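Local atomic coordinates of RV0130 (Mycobacterium tuberculosis, PDB entry 2C2I), a protein that probably catalyses the reversible hydration of trans-2-enoyl-CoA to (3R)-3-hydroxyacyl-CoA, as a homodimer of hotdog-fold subunits. Residues R2-V7 and Y78-V83; I26-V31 and V100-R105; N32-A37 and I60-M65; G90-R95 and E144-Y149; S110-V115 and A125-T130. One frame throughout, in Å; residues are numbered along the deposited sequence.

Contact 1: residues R2-V7 and Y78-V83; sequences RTFESV and YTVKGV
Phe4 and Tyr78 meet where two very short strands, 3-4 and 79-80, pair side by side in a two-stranded parallel sheet at the surface of this hotdog-fold protein. Three backbone bonds hold the pair, among them an almost straight one from Phe4 N to Thr79 O. The Phe4 ring turns its edge to Tyr78 CB, with Phe4 CE2 lying 3.9 Å from Tyr78 CB. Tyr78 CG sits between its own backbone N and carbonyl carbon (chi1 59°), and its ring leads away to Val127 and Tyr149. The Arg2 chain, fully extended from CG to NE, lays its guanidinium over Phe4 CZ and forms a salt bridge with Glu16. Val80, on the Phe4 face of the sheet, receives Val7 CG1 on its CG1; Val7 CG1 also packs on Val83 CG1 at 3.7 Å. The opposite face carries Thr3 and Thr79. Beside Thr3 CG2 runs the extended Lys81 chain, while Glu5, bent at chi2 (-62°), comes to lie alongside the lysine and points the same way. One water accepts from Val7 N and donates to Lys81 O, just beyond the last strand bond. The salt bridge itself joins Lys81 NZ to the syn lone pair of Glu5 OE1 at 3.1 Å.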
# COMPACT_ATOMS: atom_id res chain seq x y z
N ARG A 2 5.09 -17.33 16.64
CA ARG A 2 4.32 -17.11 17.90
C ARG A 2 2.82 -17.26 17.65
O ARG A 2 2.29 -16.68 16.70
CB ARG A 2 4.65 -15.73 18.46
CG ARG A 2 3.98 -15.35 19.76
CD ARG A 2 4.41 -13.96 20.19
NE ARG A 2 4.01 -13.71 21.58
CZ ARG A 2 4.29 -12.60 22.27
NH1 ARG A 2 4.98 -11.60 21.71
NH2 ARG A 2 3.87 -12.50 23.52
N THR A 3 2.14 -18.04 18.48
CA THR A 3 0.69 -18.23 18.36
C THR A 3 0.03 -17.53 19.54
O THR A 3 0.36 -17.81 20.70
CB THR A 3 0.27 -19.72 18.36
OG1 THR A 3 0.76 -20.37 17.19
CG2 THR A 3 -1.25 -19.86 18.38
N PHE A 4 -0.88 -16.61 19.24
CA PHE A 4 -1.72 -16.02 20.27
C PHE A 4 -2.98 -16.87 20.31
O PHE A 4 -3.71 -16.94 19.33
CB PHE A 4 -2.02 -14.55 19.94
CG PHE A 4 -0.81 -13.64 20.04
CD1 PHE A 4 -0.45 -13.07 21.26
CD2 PHE A 4 -0.03 -13.35 18.92
CE1 PHE A 4 0.67 -12.24 21.37
CE2 PHE A 4 1.09 -12.52 19.02
CZ PHE A 4 1.45 -11.96 20.24
N GLU A 5 -3.25 -17.49 21.45
CA GLU A 5 -4.42 -18.37 21.58
C GLU A 5 -5.77 -17.66 21.40
O GLU A 5 -6.79 -18.30 21.14
CB GLU A 5 -4.38 -19.16 22.91
CG GLU A 5 -3.15 -20.07 23.08
CD GLU A 5 -3.05 -21.18 22.03
OE1 GLU A 5 -4.10 -21.71 21.60
OE2 GLU A 5 -1.91 -21.52 21.63
N SER A 6 -5.77 -16.33 21.55
CA SER A 6 -6.99 -15.51 21.46
C SER A 6 -6.63 -14.05 21.36
O SER A 6 -5.50 -13.68 21.61
CB SER A 6 -7.83 -15.68 22.73
OG SER A 6 -7.21 -15.00 23.81
N VAL A 7 -7.63 -13.21 21.07
CA VAL A 7 -7.42 -11.76 20.96
C VAL A 7 -7.19 -11.12 22.32
O VAL A 7 -6.53 -10.09 22.43
CB VAL A 7 -8.58 -11.07 20.22
CG1 VAL A 7 -8.55 -11.46 18.74
CG2 VAL A 7 -9.96 -11.37 20.88
N TYR A 78 3.72 -14.41 13.56
CA TYR A 78 2.69 -14.77 14.56
C TYR A 78 1.38 -15.06 13.87
O TYR A 78 1.17 -14.68 12.71
CB TYR A 78 2.48 -13.66 15.61
CG TYR A 78 2.06 -12.32 15.04
CD1 TYR A 78 0.72 -11.94 15.00
CD2 TYR A 78 3.00 -11.46 14.52
CE1 TYR A 78 0.34 -10.70 14.45
CE2 TYR A 78 2.65 -10.24 13.97
CZ TYR A 78 1.33 -9.86 13.93
OH TYR A 78 1.03 -8.63 13.38
N THR A 79 0.51 -15.77 14.59
CA THR A 79 -0.87 -15.91 14.17
C THR A 79 -1.76 -15.68 15.38
O THR A 79 -1.30 -15.76 16.51
CB THR A 79 -1.16 -17.30 13.57
OG1 THR A 79 -0.90 -18.29 14.56
CG2 THR A 79 -0.29 -17.56 12.32
N VAL A 80 -3.03 -15.38 15.11
CA VAL A 80 -4.01 -15.14 16.17
C VAL A 80 -5.18 -16.12 15.97
O VAL A 80 -5.84 -16.10 14.94
CB VAL A 80 -4.52 -13.68 16.13
CG1 VAL A 80 -5.61 -13.43 17.21
CG2 VAL A 80 -3.37 -12.68 16.27
N LYS A 81 -5.41 -16.98 16.96
CA LYS A 81 -6.49 -17.97 16.90
C LYS A 81 -7.83 -17.36 17.28
O LYS A 81 -7.90 -16.28 17.89
CB LYS A 81 -6.19 -19.17 17.82
CG LYS A 81 -5.13 -20.13 17.32
CD LYS A 81 -4.81 -21.15 18.40
CE LYS A 81 -4.08 -22.39 17.86
NZ LYS A 81 -3.68 -23.32 18.95
N GLY A 82 -8.92 -18.05 16.93
CA GLY A 82 -10.25 -17.60 17.33
C GLY A 82 -10.80 -16.46 16.49
O GLY A 82 -11.81 -15.84 16.84
N VAL A 83 -10.14 -16.17 15.36
CA VAL A 83 -10.65 -15.17 14.42
C VAL A 83 -10.86 -15.72 13.00
O VAL A 83 -10.11 -16.58 12.52
CB VAL A 83 -9.79 -13.86 14.41
CG1 VAL A 83 -9.92 -13.11 15.75
CG2 VAL A 83 -8.34 -14.17 14.12
O HOH W 1 -9.54 -14.94 19.50

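Contact 2: residues I26-V31 and V100-R105; sequences ITQEEV and VPVGSR
Ile26 is held through both its backbone polar atoms: its N donates to Ser104 O at 3.0 Å, and its O accepts from Gly103 N at 2.7 Å. The contact thus joins a type II beta turn, Pro101 to Ser104, to the residues leading into helix 28-38 of the hotdog fold. Gly103, with its positive phi of 88°, is the third residue of that turn. Val102, the second, carries most of the side-chain contact. Its CG1, anti to the backbone N (chi1 174°), pushes against the first turn of the helix and comes 3.2 Å from Gln28 N. Its other branch, CG2, meets Val31 CG2 at 3.8 Å. Gln28 crosses Val102 at about a right angle, bent at chi2 so that OE1 lies near both valine methyls while bonding to Thr59 OG1. Within the helix start, Thr27 and Glu30 form a capping box: Glu30 N donates to Thr27 OG1, and Thr27 N donates to Glu30 OE1 from above the carboxylate plane. The turn is braced in a similar way from inside, since Pro101 O accepts from two donors on the same face of its plane, Ser104 N and Ser104 OG. The hydroxyl bond, from Ser104 OG to Pro101 O, measures 2.9 Å.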
# COMPACT_ATOMS: atom_id res chain seq x y z
N ILE A 26 12.76 -10.38 -3.56
CA ILE A 26 11.80 -9.66 -4.42
C ILE A 26 12.25 -9.78 -5.87
O ILE A 26 13.30 -9.26 -6.24
CB ILE A 26 11.64 -8.18 -3.97
CG1 ILE A 26 11.13 -8.08 -2.52
CG2 ILE A 26 10.72 -7.39 -4.91
CD1 ILE A 26 10.02 -9.09 -2.15
N THR A 27 11.45 -10.48 -6.68
CA THR A 27 11.83 -10.78 -8.07
C THR A 27 11.22 -9.83 -9.09
O THR A 27 10.24 -9.15 -8.80
CB THR A 27 11.44 -12.22 -8.48
OG1 THR A 27 10.01 -12.37 -8.49
CG2 THR A 27 12.08 -13.24 -7.53
N GLN A 28 11.79 -9.81 -10.29
CA GLN A 28 11.23 -9.00 -11.38
C GLN A 28 9.82 -9.51 -11.75
O GLN A 28 8.93 -8.71 -12.04
CB GLN A 28 12.16 -8.99 -12.60
CG GLN A 28 11.69 -8.03 -13.67
CD GLN A 28 11.75 -6.57 -13.23
OE1 GLN A 28 12.81 -6.05 -12.92
NE2 GLN A 28 10.59 -5.91 -13.23
N GLU A 29 9.63 -10.82 -11.71
CA GLU A 29 8.31 -11.42 -11.98
C GLU A 29 7.25 -10.86 -11.03
O GLU A 29 6.14 -10.57 -11.45
CB GLU A 29 8.38 -12.96 -11.90
CG GLU A 29 7.17 -13.65 -11.26
CD GLU A 29 6.27 -14.45 -12.20
OE1 GLU A 29 5.78 -15.51 -11.74
OE2 GLU A 29 6.01 -14.04 -13.36
N GLU A 30 7.60 -10.72 -9.75
CA GLU A 30 6.66 -10.18 -8.77
C GLU A 30 6.39 -8.72 -9.03
O GLU A 30 5.25 -8.26 -8.86
CB GLU A 30 7.18 -10.38 -7.35
CG GLU A 30 7.26 -11.85 -6.95
CD GLU A 30 7.95 -12.05 -5.61
OE1 GLU A 30 8.83 -11.22 -5.24
OE2 GLU A 30 7.59 -13.02 -4.92
N VAL A 31 7.43 -7.99 -9.41
CA VAL A 31 7.32 -6.54 -9.64
C VAL A 31 6.42 -6.28 -10.85
O VAL A 31 5.56 -5.39 -10.82
CB VAL A 31 8.70 -5.86 -9.78
CG1 VAL A 31 8.56 -4.39 -10.17
CG2 VAL A 31 9.49 -5.95 -8.47
N VAL A 100 14.27 -0.60 -3.08
CA VAL A 100 14.51 -2.02 -3.04
C VAL A 100 14.89 -2.41 -4.47
O VAL A 100 14.01 -2.50 -5.33
CB VAL A 100 13.24 -2.78 -2.59
CG1 VAL A 100 13.48 -4.29 -2.58
CG2 VAL A 100 12.78 -2.28 -1.20
N PRO A 101 16.20 -2.60 -4.73
CA PRO A 101 16.54 -3.13 -6.05
C PRO A 101 15.86 -4.46 -6.28
O PRO A 101 15.79 -5.27 -5.36
CB PRO A 101 18.07 -3.32 -5.97
CG PRO A 101 18.50 -2.33 -4.94
CD PRO A 101 17.41 -2.37 -3.91
N VAL A 102 15.35 -4.69 -7.48
CA VAL A 102 14.81 -6.00 -7.83
C VAL A 102 15.92 -7.04 -7.66
O VAL A 102 17.08 -6.73 -7.92
CB VAL A 102 14.24 -6.01 -9.28
CG1 VAL A 102 13.83 -7.42 -9.66
CG2 VAL A 102 13.03 -5.09 -9.40
N GLY A 103 15.57 -8.24 -7.21
CA GLY A 103 16.54 -9.29 -6.88
C GLY A 103 17.06 -9.26 -5.45
O GLY A 103 17.67 -10.22 -5.01
N SER A 104 16.86 -8.14 -4.75
CA SER A 104 17.28 -7.98 -3.36
C SER A 104 16.46 -8.79 -2.38
O SER A 104 15.33 -9.19 -2.69
CB SER A 104 17.17 -6.52 -2.93
OG SER A 104 18.10 -5.75 -3.66
N ARG A 105 17.01 -9.01 -1.18
CA ARG A 105 16.27 -9.64 -0.09
C ARG A 105 15.81 -8.60 0.93
O ARG A 105 16.52 -7.62 1.21
CB ARG A 105 17.10 -10.73 0.60
CG ARG A 105 17.44 -11.88 -0.33
CD ARG A 105 17.76 -13.14 0.46
NE ARG A 105 18.83 -12.92 1.42
CZ ARG A 105 19.21 -13.83 2.31
NH1 ARG A 105 18.60 -15.02 2.35
NH2 ARG A 105 20.19 -13.55 3.16

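Contact 3: residues N32-A37 and I60-M65; sequences NLFADA and IAHGFM
Phe34 projects from helix 28-38 into the start of helix 63-68, filling a buried helix-helix contact beside the probable active site of this hotdog hydratase. Its CB touches the selenium of Met65, a selenomethionine, at 3.7 Å. With CG anti to the backbone N (chi1 -165°), the ring is carried straight across to the other segment. CD1 lies 3.7 Å from both CB and CG of Met65, and CE1 is near Met65 CA and CB, while on the other flank CD2 sits over one face of the His62 imidazole, 3.4 Å from His62 CG. CE2 follows against His62 CB. At the tip, CZ reaches the backbone of the second helix at Met65 N and the side chain of Phe64 at CB. The rings of Phe34 and His62 are oblique, their planes 52° apart. His62 belongs to the substrate site assigned by similarity; its NE2 bonds to Asp40 O, and its ring stacks on His45, so Phe34 packs against an imidazole that these two partners also hold. In the dimer, the Phe34 ring also meets Phe34 of the second subunit. Over one face of the ring, Met65 CB makes a CH-pi contact almost on the ring normal, 3.5 Å from the centroid of Phe34.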
# COMPACT_ATOMS: atom_id res chain seq x y z
N ASN A 32 6.60 -7.10 -11.90
CA ASN A 32 5.72 -7.10 -13.09
C ASN A 32 4.27 -7.45 -12.80
O ASN A 32 3.36 -6.80 -13.33
CB ASN A 32 6.27 -8.06 -14.15
CG ASN A 32 7.65 -7.66 -14.63
OD1 ASN A 32 8.16 -6.59 -14.32
ND2 ASN A 32 8.27 -8.55 -15.40
N LEU A 33 4.03 -8.46 -11.96
CA LEU A 33 2.66 -8.84 -11.60
C LEU A 33 2.02 -7.68 -10.84
O LEU A 33 0.85 -7.41 -11.03
CB LEU A 33 2.62 -10.10 -10.74
CG LEU A 33 3.01 -11.46 -11.35
CD1 LEU A 33 3.05 -12.56 -10.31
CD2 LEU A 33 2.08 -11.81 -12.48
N PHE A 34 2.80 -7.03 -9.97
CA PHE A 34 2.31 -5.89 -9.19
C PHE A 34 1.88 -4.73 -10.08
O PHE A 34 0.82 -4.10 -9.86
CB PHE A 34 3.37 -5.40 -8.20
CG PHE A 34 2.81 -4.47 -7.13
CD1 PHE A 34 2.15 -4.99 -6.03
CD2 PHE A 34 2.93 -3.09 -7.26
CE1 PHE A 34 1.62 -4.13 -5.03
CE2 PHE A 34 2.39 -2.21 -6.29
CZ PHE A 34 1.74 -2.74 -5.18
N ALA A 35 2.73 -4.44 -11.07
CA ALA A 35 2.45 -3.45 -12.09
C ALA A 35 1.17 -3.80 -12.82
O ALA A 35 0.34 -2.94 -13.03
CB ALA A 35 3.65 -3.36 -13.08
N ASP A 36 1.00 -5.07 -13.22
CA ASP A 36 -0.25 -5.49 -13.89
C ASP A 36 -1.48 -5.34 -12.99
O ASP A 36 -2.54 -4.87 -13.44
CB ASP A 36 -0.17 -6.94 -14.39
CG ASP A 36 0.89 -7.12 -15.48
OD1 ASP A 36 1.33 -6.14 -16.11
OD2 ASP A 36 1.30 -8.29 -15.69
N ALA A 37 -1.34 -5.76 -11.72
CA ALA A 37 -2.43 -5.68 -10.76
C ALA A 37 -2.90 -4.24 -10.52
O ALA A 37 -4.10 -3.99 -10.39
CB ALA A 37 -2.02 -6.33 -9.44
N ILE A 60 13.66 -1.03 -9.55
CA ILE A 60 13.36 -1.06 -8.11
C ILE A 60 11.89 -1.44 -7.88
O ILE A 60 11.04 -1.23 -8.77
CB ILE A 60 13.74 0.30 -7.39
CG1 ILE A 60 12.90 1.48 -7.90
CG2 ILE A 60 15.23 0.62 -7.51
CD1 ILE A 60 13.12 2.76 -7.12
N ALA A 61 11.58 -2.03 -6.73
CA ALA A 61 10.20 -2.38 -6.39
C ALA A 61 9.34 -1.12 -6.25
O ALA A 61 9.83 -0.05 -5.96
CB ALA A 61 10.16 -3.17 -5.07
N HIS A 62 8.03 -1.28 -6.44
CA HIS A 62 7.08 -0.22 -6.09
C HIS A 62 7.09 -0.11 -4.56
O HIS A 62 7.04 -1.13 -3.89
CB HIS A 62 5.66 -0.63 -6.49
CG HIS A 62 5.47 -0.89 -7.96
ND1 HIS A 62 5.92 -2.04 -8.58
CD2 HIS A 62 4.80 -0.19 -8.90
CE1 HIS A 62 5.58 -2.00 -9.85
NE2 HIS A 62 4.91 -0.89 -10.08
N GLY A 63 7.17 1.09 -4.03
CA GLY A 63 6.98 1.28 -2.57
C GLY A 63 5.66 0.68 -2.09
O GLY A 63 5.58 0.11 -0.97
N PHE A 64 4.62 0.76 -2.92
CA PHE A 64 3.33 0.24 -2.50
C PHE A 64 3.40 -1.27 -2.41
O PHE A 64 2.62 -1.87 -1.67
CB PHE A 64 2.19 0.67 -3.43
CG PHE A 64 1.65 2.06 -3.15
CD1 PHE A 64 1.17 2.41 -1.87
CD2 PHE A 64 1.60 3.00 -4.17
CE1 PHE A 64 0.65 3.69 -1.65
CE2 PHE A 64 1.05 4.28 -3.95
CZ PHE A 64 0.60 4.64 -2.70
N MSE A 65 4.32 -1.89 -3.15
CA MSE A 65 4.45 -3.33 -3.06
C MSE A 65 5.18 -3.72 -1.78
O MSE A 65 4.72 -4.59 -1.07
CB MSE A 65 5.17 -3.95 -4.25
CG MSE A 65 5.26 -5.47 -4.08
SE MSE A 65 5.93 -6.36 -5.66
CE MSE A 65 7.00 -5.47 -5.90

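Contact 4: residues G90-R95 and E144-Y149; sequences GLNKVR and ESIVRY
Asn92 reaches across to Glu144 at a beta bulge, where strand 86-95 turns a corner while pairing antiparallel with strand 141-149 in the main sheet of the hotdog fold. Asn92 ND2 donates to Glu144 OE2 at 2.8 Å, in the plane of the amide and onto the anti lone pair of the carboxylate oxygen. The two flat groups stand nearly perpendicular, 83° apart. The fully extended Glu144 chain, its CG anti to the backbone N (chi1 -176°), brings the carboxylate up to the amide. The other end of that amide, Asn92 OD1, lies 3.5 Å from Ile146 CD1, the two side chains crossing at about a right angle.

Backbone bonds frame this group. Asn92 N donates to Glu144 O at 2.8 Å, and Glu144 N donates to Lys93 O. Glu144 thus bonds to two successive residues, Asn92 and Lys93, where the register slips by one. Lys93 N is buried here without a partner. Before the bulge, Ile146 N bonds to Gly90 O from above the carbonyl plane. On the other face of the sheet, Leu91 CD2 packs on Ser145 CB at 3.6 Å.

Farther out, the second subunit continues the sheet: Gly90, Leu91, Val94 and Arg95 pair antiparallel with one of its strands. Asn92 OD1 accepts from Arg95 NH2 of that neighbouring subunit, which fixes the amide from its second end. The local Arg95 makes the reciprocal bond to the neighbour's Asn92; Lys93 CE lies over the centre of the local Arg95 guanidinium, 3.6 Å above the plane.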
# COMPACT_ATOMS: atom_id res chain seq x y z
N GLY A 90 -6.00 0.38 8.11
CA GLY A 90 -5.31 1.58 7.63
C GLY A 90 -3.88 1.67 8.11
O GLY A 90 -3.30 0.68 8.52
N LEU A 91 -3.31 2.87 8.01
CA LEU A 91 -1.90 3.13 8.33
C LEU A 91 -1.86 4.48 9.01
O LEU A 91 -2.64 5.36 8.66
CB LEU A 91 -1.08 3.22 7.03
CG LEU A 91 -1.20 1.97 6.14
CD1 LEU A 91 -0.95 2.32 4.71
CD2 LEU A 91 -0.25 0.89 6.66
N ASN A 92 -0.95 4.66 9.96
CA ASN A 92 -0.76 5.97 10.57
C ASN A 92 0.40 6.74 9.96
O ASN A 92 0.38 7.96 9.91
CB ASN A 92 -0.59 5.82 12.07
CG ASN A 92 -1.88 5.34 12.74
OD1 ASN A 92 -2.99 5.62 12.25
ND2 ASN A 92 -1.75 4.60 13.84
N LYS A 93 1.41 6.01 9.49
CA LYS A 93 2.58 6.65 8.83
C LYS A 93 3.37 5.58 8.11
O LYS A 93 3.47 4.45 8.60
CB LYS A 93 3.50 7.32 9.85
CG LYS A 93 4.51 8.28 9.22
CD LYS A 93 5.35 8.95 10.30
CE LYS A 93 6.50 9.72 9.64
NZ LYS A 93 7.27 10.51 10.65
N VAL A 94 3.92 5.93 6.95
CA VAL A 94 4.78 5.00 6.21
C VAL A 94 5.87 5.85 5.54
O VAL A 94 5.56 6.90 4.97
CB VAL A 94 4.02 4.24 5.06
CG1 VAL A 94 5.01 3.39 4.29
CG2 VAL A 94 2.80 3.37 5.61
N ARG A 95 7.11 5.36 5.60
CA ARG A 95 8.20 6.01 4.88
C ARG A 95 9.00 4.92 4.19
O ARG A 95 8.94 3.75 4.57
CB ARG A 95 9.07 6.85 5.84
CG ARG A 95 8.38 8.07 6.48
CD ARG A 95 8.07 9.13 5.46
NE ARG A 95 7.52 10.36 6.01
CZ ARG A 95 6.21 10.64 6.13
NH1 ARG A 95 5.27 9.75 5.80
NH2 ARG A 95 5.86 11.82 6.60
N GLU A 144 3.60 2.22 10.43
CA GLU A 144 2.70 1.86 11.52
C GLU A 144 1.33 1.56 10.90
O GLU A 144 0.75 2.42 10.23
CB GLU A 144 2.61 3.00 12.52
CG GLU A 144 1.76 2.63 13.74
CD GLU A 144 1.78 3.73 14.76
OE1 GLU A 144 2.87 3.99 15.31
OE2 GLU A 144 0.76 4.39 14.97
N SER A 145 0.86 0.32 11.09
CA SER A 145 -0.32 -0.20 10.38
C SER A 145 -1.38 -0.65 11.40
O SER A 145 -1.08 -0.80 12.58
CB SER A 145 0.04 -1.37 9.47
OG SER A 145 0.57 -2.48 10.21
N ILE A 146 -2.61 -0.82 10.92
CA ILE A 146 -3.71 -1.20 11.79
C ILE A 146 -4.39 -2.39 11.14
O ILE A 146 -4.80 -2.34 9.96
CB ILE A 146 -4.70 -0.04 12.03
CG1 ILE A 146 -3.93 1.20 12.51
CG2 ILE A 146 -5.76 -0.46 13.05
CD1 ILE A 146 -4.69 2.52 12.44
N VAL A 147 -4.48 -3.46 11.91
CA VAL A 147 -5.08 -4.71 11.46
C VAL A 147 -6.26 -5.01 12.35
O VAL A 147 -6.10 -5.06 13.58
CB VAL A 147 -4.06 -5.87 11.56
CG1 VAL A 147 -4.69 -7.19 11.11
CG2 VAL A 147 -2.77 -5.56 10.74
N ARG A 148 -7.41 -5.25 11.74
CA ARG A 148 -8.63 -5.63 12.46
C ARG A 148 -8.85 -7.13 12.33
O ARG A 148 -8.95 -7.64 11.22
CB ARG A 148 -9.83 -4.84 11.92
CG ARG A 148 -11.16 -5.25 12.50
CD ARG A 148 -12.30 -4.31 12.12
NE ARG A 148 -11.99 -2.89 12.34
CZ ARG A 148 -12.88 -1.90 12.26
NH1 ARG A 148 -14.15 -2.15 11.95
NH2 ARG A 148 -12.49 -0.65 12.48
N TYR A 149 -8.88 -7.83 13.47
CA TYR A 149 -9.12 -9.27 13.54
C TYR A 149 -10.60 -9.48 13.86
O TYR A 149 -11.06 -9.04 14.91
CB TYR A 149 -8.24 -9.89 14.63
CG TYR A 149 -6.77 -9.80 14.34
CD1 TYR A 149 -6.18 -10.68 13.44
CD2 TYR A 149 -5.96 -8.84 14.97
CE1 TYR A 149 -4.83 -10.62 13.17
CE2 TYR A 149 -4.60 -8.78 14.69
CZ TYR A 149 -4.05 -9.67 13.79
OH TYR A 149 -2.70 -9.62 13.51

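Contact 5: residues S110-V115 and A125-T130; sequences SSLVGV and ATVSTT
Val113 and Gly114 both face the single residue Thr126, a classic beta bulge in an otherwise regular antiparallel pairing. Thr126 O takes a short bond from Val113 N, 2.7 Å, and a second, weak one from Gly114 N, so one carbonyl serves two successive amides. Thr126 N in turn donates to Gly114 O. At the bulge Val113 points toward the opposite strand: its CB comes 3.9 Å from Thr126 CG2, and the two side chains cross at a slant, while Val113 CG2 reaches on to Ser128 CB at 4.0 Å.

Away from the bulge the register is plain. Ser111 and Ser128 form a hydrogen-bonded pair with both bonds in the carbonyl planes, and Ser128 OG comes to 3.3 Å from Ser111 CB. On the other face, Ser110 OG and Thr129 OG1 are joined by a 2.7 Å hydrogen bond. Both hydroxyls lie beside their own backbone N, anti to the carbonyl carbon (chi1 -63° and -56°), which turns them to each other. Thr129 OG1 has a further partner in Gln74 NE2, so this buried polar pair is tied to helix 70-75.

The same face becomes apolar farther along. Leu112 CD1 fits against Ala125 CB at 3.8 Å and less closely against Val127 CG2. Leu10 of helix 7-12 packs on Leu112, and Tyr149 touches Ala125. Strands 105-119 and 122-133 thus make a long bulged beta hairpin, neighbouring strands in the antiparallel sheet of the hotdog fold, which has five strands within one chain.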
# COMPACT_ATOMS: atom_id res chain seq x y z
N SER A 110 8.56 -6.63 13.59
CA SER A 110 7.36 -5.89 14.04
C SER A 110 7.18 -5.91 15.56
O SER A 110 7.59 -6.87 16.24
CB SER A 110 6.10 -6.47 13.38
OG SER A 110 6.12 -6.32 11.97
N SER A 111 6.52 -4.87 16.08
CA SER A 111 6.16 -4.78 17.50
C SER A 111 4.71 -4.40 17.62
O SER A 111 4.18 -3.70 16.75
CB SER A 111 6.99 -3.70 18.19
OG SER A 111 8.37 -3.94 17.97
N LEU A 112 4.06 -4.85 18.70
CA LEU A 112 2.67 -4.49 18.91
C LEU A 112 2.56 -3.16 19.68
O LEU A 112 2.98 -3.06 20.85
CB LEU A 112 1.97 -5.63 19.67
CG LEU A 112 0.48 -5.60 19.91
CD1 LEU A 112 -0.25 -5.45 18.56
CD2 LEU A 112 0.12 -6.94 20.58
N VAL A 113 2.01 -2.14 19.01
CA VAL A 113 1.85 -0.83 19.64
C VAL A 113 0.68 -0.83 20.61
O VAL A 113 0.80 -0.35 21.76
CB VAL A 113 1.70 0.28 18.58
CG1 VAL A 113 1.46 1.63 19.23
CG2 VAL A 113 2.96 0.34 17.73
N GLY A 114 -0.44 -1.41 20.19
CA GLY A 114 -1.64 -1.37 21.01
C GLY A 114 -2.73 -2.22 20.42
O GLY A 114 -2.69 -2.55 19.24
N VAL A 115 -3.70 -2.58 21.26
CA VAL A 115 -4.80 -3.40 20.82
C VAL A 115 -6.05 -2.77 21.37
O VAL A 115 -6.12 -2.50 22.57
CB VAL A 115 -4.70 -4.84 21.36
CG1 VAL A 115 -5.93 -5.62 20.98
CG2 VAL A 115 -3.41 -5.53 20.82
N ALA A 125 -5.43 -4.19 16.08
CA ALA A 125 -4.04 -4.12 16.54
C ALA A 125 -3.28 -3.06 15.74
O ALA A 125 -3.33 -3.06 14.51
CB ALA A 125 -3.39 -5.45 16.37
N THR A 126 -2.58 -2.18 16.44
CA THR A 126 -1.70 -1.22 15.80
C THR A 126 -0.28 -1.79 15.90
O THR A 126 0.19 -2.13 16.99
CB THR A 126 -1.84 0.15 16.44
OG1 THR A 126 -3.21 0.58 16.31
CG2 THR A 126 -0.90 1.19 15.79
N VAL A 127 0.39 -1.89 14.75
CA VAL A 127 1.65 -2.62 14.63
C VAL A 127 2.71 -1.68 14.03
O VAL A 127 2.41 -0.96 13.08
CB VAL A 127 1.49 -3.87 13.74
CG1 VAL A 127 2.84 -4.62 13.61
CG2 VAL A 127 0.40 -4.85 14.30
N SER A 128 3.92 -1.70 14.59
CA SER A 128 5.07 -1.00 14.00
C SER A 128 5.95 -2.00 13.27
O SER A 128 6.25 -3.05 13.83
CB SER A 128 5.89 -0.33 15.09
OG SER A 128 6.29 -1.28 16.07
N THR A 129 6.36 -1.69 12.04
CA THR A 129 7.20 -2.62 11.28
C THR A 129 8.34 -1.83 10.66
O THR A 129 8.17 -0.69 10.21
CB THR A 129 6.41 -3.38 10.17
OG1 THR A 129 5.28 -4.09 10.74
CG2 THR A 129 7.28 -4.41 9.47
N THR A 130 9.52 -2.45 10.66
CA THR A 130 10.62 -1.96 9.89
C THR A 130 10.97 -3.05 8.93
O THR A 130 11.13 -4.19 9.34
CB THR A 130 11.81 -1.58 10.81
OG1 THR A 130 11.45 -0.39 11.51
CG2 THR A 130 13.07 -1.31 9.98

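How the contacts relate
Contacts 4 and 5, both partly buried, share the main antiparallel sheet: strands 122-133 and 141-149 are neighbours in it, and the centres of the two contacts lie 8 Å apart. Both contain a bulge. Contacts 3 and 4 touch the second subunit; contact 5 does not. Contacts 2 and 3 use successive parts of helix 28-38 and touch through Val31 on His62 and Met65 and a probable Val100 O to Ala61 N bond. Contact 3 is fully buried, aromatic and without direct hydrogen bonds between its segments, whereas contact 2 is partly buried and relies on backbone bonds. Contact 1 is a surface contact with a salt bridge and bridging water; Tyr78, Val80 and Val83 link it to Tyr149 of contact 4.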